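Long-range contact in monopolin complex subunit CSM1 (Candida glabrata, PDB 6MJC), which is a subunit of the monopolin complex and binds a peptide of the kinetochore protein Dsn1, probably as part of monopolin recruitment to the kinetochore: residues 31-36 against 48-53. Numbering follows the deposited sequence.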
ATOM      1  N   LEU A  31       6.323  -9.603   3.068  1.00 47.13           N
ATOM      2  CA  LEU A  31       6.688  -9.227   1.711  1.00 41.70           C
ATOM      3  C   LEU A  31       6.176  -7.829   1.459  1.00 50.68           C
ATOM      4  O   LEU A  31       4.997  -7.555   1.707  1.00 45.78           O
ATOM      5  CB  LEU A  31       6.096 -10.212   0.698  1.00 48.28           C
ATOM      6  CG  LEU A  31       6.240  -9.776  -0.752  1.00 57.66           C
ATOM      7  CD1 LEU A  31       7.676  -9.689  -1.182  1.00 77.00           C
ATOM      8  CD2 LEU A  31       5.460 -10.762  -1.650  1.00 80.98           C
ATOM      9  N   TRP A  32       7.079  -6.934   1.034  1.00 49.99           N
ATOM     10  CA  TRP A  32       6.806  -5.515   0.935  1.00 42.38           C
ATOM     11  C   TRP A  32       7.146  -5.020  -0.450  1.00 43.96           C
ATOM     12  O   TRP A  32       8.109  -5.484  -1.064  1.00 49.14           O
ATOM     13  CB  TRP A  32       7.627  -4.684   1.976  1.00 41.29           C
ATOM     14  CG  TRP A  32       7.285  -5.003   3.376  1.00 41.27           C
ATOM     15  CD1 TRP A  32       7.671  -6.118   4.093  1.00 43.31           C
ATOM     16  CD2 TRP A  32       6.469  -4.238   4.230  1.00 40.14           C
ATOM     17  NE1 TRP A  32       7.155  -6.065   5.353  1.00 46.30           N
ATOM     18  CE2 TRP A  32       6.403  -4.924   5.471  1.00 41.27           C
ATOM     19  CE3 TRP A  32       5.755  -3.046   4.073  1.00 42.76           C
ATOM     20  CZ2 TRP A  32       5.688  -4.430   6.563  1.00 44.11           C
ATOM     21  CZ3 TRP A  32       5.035  -2.560   5.164  1.00 41.02           C
ATOM     22  CH2 TRP A  32       5.003  -3.255   6.386  1.00 45.41           C
ATOM     23  N   PHE A  33       6.378  -4.035  -0.938  1.00 40.87           N
ATOM     24  CA  PHE A  33       6.792  -3.425  -2.194  1.00 40.75           C
ATOM     25  C   PHE A  33       6.292  -2.004  -2.353  1.00 45.65           C
ATOM     26  O   PHE A  33       5.246  -1.637  -1.828  1.00 46.62           O
ATOM     27  CB  PHE A  33       6.339  -4.216  -3.400  1.00 52.13           C
ATOM     28  CG  PHE A  33       4.901  -4.571  -3.403  1.00 47.68           C
ATOM     29  CD1 PHE A  33       4.490  -5.731  -2.782  1.00 62.37           C
ATOM     30  CD2 PHE A  33       3.965  -3.795  -4.050  1.00 60.71           C
ATOM     31  CE1 PHE A  33       3.178  -6.110  -2.789  1.00 63.70           C
ATOM     32  CE2 PHE A  33       2.624  -4.186  -4.084  1.00 62.79           C
ATOM     33  CZ  PHE A  33       2.234  -5.338  -3.444  1.00 54.18           C
ATOM     34  N   ASP A  34       7.072  -1.211  -3.081  1.00 42.07           N
ATOM     35  CA  ASP A  34       6.741   0.184  -3.341  1.00 42.09           C
ATOM     36  C   ASP A  34       5.922   0.215  -4.619  1.00 43.64           C
ATOM     37  O   ASP A  34       6.227  -0.510  -5.568  1.00 49.79           O
ATOM     38  CB  ASP A  34       7.984   1.036  -3.546  1.00 56.22           C
ATOM     39  CG  ASP A  34       8.549   1.560  -2.263  1.00 58.63           C
ATOM     40  OD1 ASP A  34       8.094   1.152  -1.179  1.00 55.08           O
ATOM     41  OD2 ASP A  34       9.460   2.400  -2.348  1.00 76.62           O
ATOM     42  N   THR A  35       4.903   1.064  -4.652  1.00 47.56           N
ATOM     43  CA  THR A  35       3.949   1.086  -5.749  1.00 49.74           C
ATOM     44  C   THR A  35       3.678   2.535  -6.115  1.00 48.26           C
ATOM     45  O   THR A  35       3.648   3.415  -5.244  1.00 46.00           O
ATOM     46  CB  THR A  35       2.610   0.452  -5.352  1.00 50.95           C
ATOM     47  OG1 THR A  35       2.834  -0.803  -4.715  1.00 60.38           O
ATOM     48  CG2 THR A  35       1.746   0.230  -6.573  1.00 65.12           C
ATOM     49  N   SER A  36       3.488   2.761  -7.400  1.00 46.82           N
ATOM     50  CA  SER A  36       2.945   3.980  -7.966  1.00 49.25           C
ATOM     51  C   SER A  36       1.644   3.606  -8.652  1.00 52.71           C
ATOM     52  O   SER A  36       1.601   2.644  -9.430  1.00 56.40           O
ATOM     53  CB  SER A  36       3.959   4.596  -8.945  1.00 59.94           C
ATOM     54  OG  SER A  36       3.412   5.720  -9.579  1.00 88.87           O
ATOM     55  N   LEU A  48       2.995  -1.279   0.072  1.00 39.15           N
ATOM     56  CA  LEU A  48       2.144  -2.315   0.648  1.00 34.89           C
ATOM     57  C   LEU A  48       3.024  -3.340   1.344  1.00 39.79           C
ATOM     58  O   LEU A  48       4.053  -3.770   0.805  1.00 44.86           O
ATOM     59  CB  LEU A  48       1.306  -3.023  -0.419  1.00 39.50           C
ATOM     60  CG  LEU A  48       0.145  -2.223  -1.010  1.00 41.21           C
ATOM     61  CD1 LEU A  48      -0.629  -3.136  -1.874  1.00 42.12           C
ATOM     62  CD2 LEU A  48      -0.738  -1.588   0.067  1.00 40.14           C
ATOM     63  N   GLY A  49       2.578  -3.779   2.498  1.00 37.63           N
ATOM     64  CA  GLY A  49       3.175  -4.908   3.168  1.00 41.39           C
ATOM     65  C   GLY A  49       2.194  -6.042   3.352  1.00 48.71           C
ATOM     66  O   GLY A  49       1.075  -5.826   3.815  1.00 44.51           O
ATOM     67  N   PHE A  50       2.598  -7.238   2.970  1.00 46.45           N
ATOM     68  CA  PHE A  50       1.827  -8.450   3.200  1.00 44.87           C
ATOM     69  C   PHE A  50       2.545  -9.201   4.318  1.00 51.77           C
ATOM     70  O   PHE A  50       3.573  -9.845   4.085  1.00 52.32           O
ATOM     71  CB  PHE A  50       1.695  -9.274   1.916  1.00 46.35           C
ATOM     72  CG  PHE A  50       0.869  -8.597   0.842  1.00 55.58           C
ATOM     73  CD1 PHE A  50      -0.512  -8.631   0.870  1.00 77.02           C
ATOM     74  CD2 PHE A  50       1.480  -7.917  -0.185  1.00 80.78           C
ATOM     75  CE1 PHE A  50      -1.256  -8.001  -0.120  1.00 86.63           C
ATOM     76  CE2 PHE A  50       0.738  -7.296  -1.174  1.00 87.20           C
ATOM     77  CZ  PHE A  50      -0.631  -7.341  -1.139  1.00 76.55           C
ATOM     78  N   VAL A  51       1.947  -9.197   5.498  1.00 48.42           N
ATOM     79  CA  VAL A  51       2.617  -9.555   6.734  1.00 57.39           C
ATOM     80  C   VAL A  51       1.982 -10.813   7.284  1.00 66.86           C
ATOM     81  O   VAL A  51       0.754 -10.897   7.418  1.00 68.73           O
ATOM     82  CB  VAL A  51       2.552  -8.391   7.754  1.00 50.92           C
ATOM     83  CG1 VAL A  51       3.069  -8.845   9.093  1.00 77.52           C
ATOM     84  CG2 VAL A  51       3.306  -7.238   7.243  1.00 56.85           C
ATOM     85  N   LYS A  52       2.827 -11.791   7.605  1.00 72.97           N
ATOM     86  CA  LYS A  52       2.460 -12.957   8.390  1.00 82.40           C
ATOM     87  C   LYS A  52       3.280 -12.942   9.673  1.00 90.71           C
ATOM     88  O   LYS A  52       4.487 -12.680   9.644  1.00 69.34           O
ATOM     89  CB  LYS A  52       2.715 -14.272   7.619  1.00 72.79           C
ATOM     90  N   SER A  53       2.626 -13.191  10.796  1.00113.57           N
ATOM     91  CA  SER A  53       3.327 -13.227  12.071  1.00104.98           C
ATOM     92  C   SER A  53       2.942 -14.479  12.845  1.00114.90           C
ATOM     93  O   SER A  53       3.782 -15.338  13.097  1.00107.40           O
ATOM     94  CB  SER A  53       3.019 -11.979  12.894  1.00 71.70           C
TER
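The Trp32 indole lies flat over Gly49, whose CA stands 3.5 Å from the centroid of the six-membered ring and 21° off its normal, a CH-pi contact over one face. CE3 comes closest, 3.3 Å from Gly49 CA. With CG anti to the carbonyl carbon and beside the backbone N (chi1 -63°), the indole leans across the neighbouring strand, onto a residue that has no side chain to hold it off. Farther along the indole, Trp32 CZ2 meets Val51 CG2 at 3.7 Å, obliquely to the ring. Thr29 OG1 takes the hydrogen bond from Trp32 NE1, and the ring of Tyr25, nearly parallel, also meets the indole. The bound peptide packs an acidic side chain on Trp32 and an apolar one on Val51, so this face of the sheet contributes to the peptide-binding surface. Strands 30-37 and 44-52 form an antiparallel beta hairpin within the Csm1/Pcs1 family region, and they are the second and third strands of a meandering sheet. Trp32 and Gly49 make a non-hydrogen-bonded pair between two hydrogen-bonded ones, Leu31 with Phe50 and Phe33 with Leu48. Phe50 N reaches Leu31 O at 2.7 Å in an almost straight bond, and Phe33 N reaches Leu48 O at 2.9 Å; each pair also has the reciprocal bond. On the opposite face, where helix 5-13 packs on Leu31, Phe33 and Leu48 and Leu98 meets Phe50, Phe33 and Leu48 run side by side in the same direction. Leu48 CB sits over one face of the Phe33 ring, offset toward its rim and 4.2 Å from the centroid, and Leu48 CD1 lies on that same side, out past CZ. Phe33 and Phe50 meet rim to rim rather than stacking, with centroids 5.6 Å apart and planes inclined at 27°.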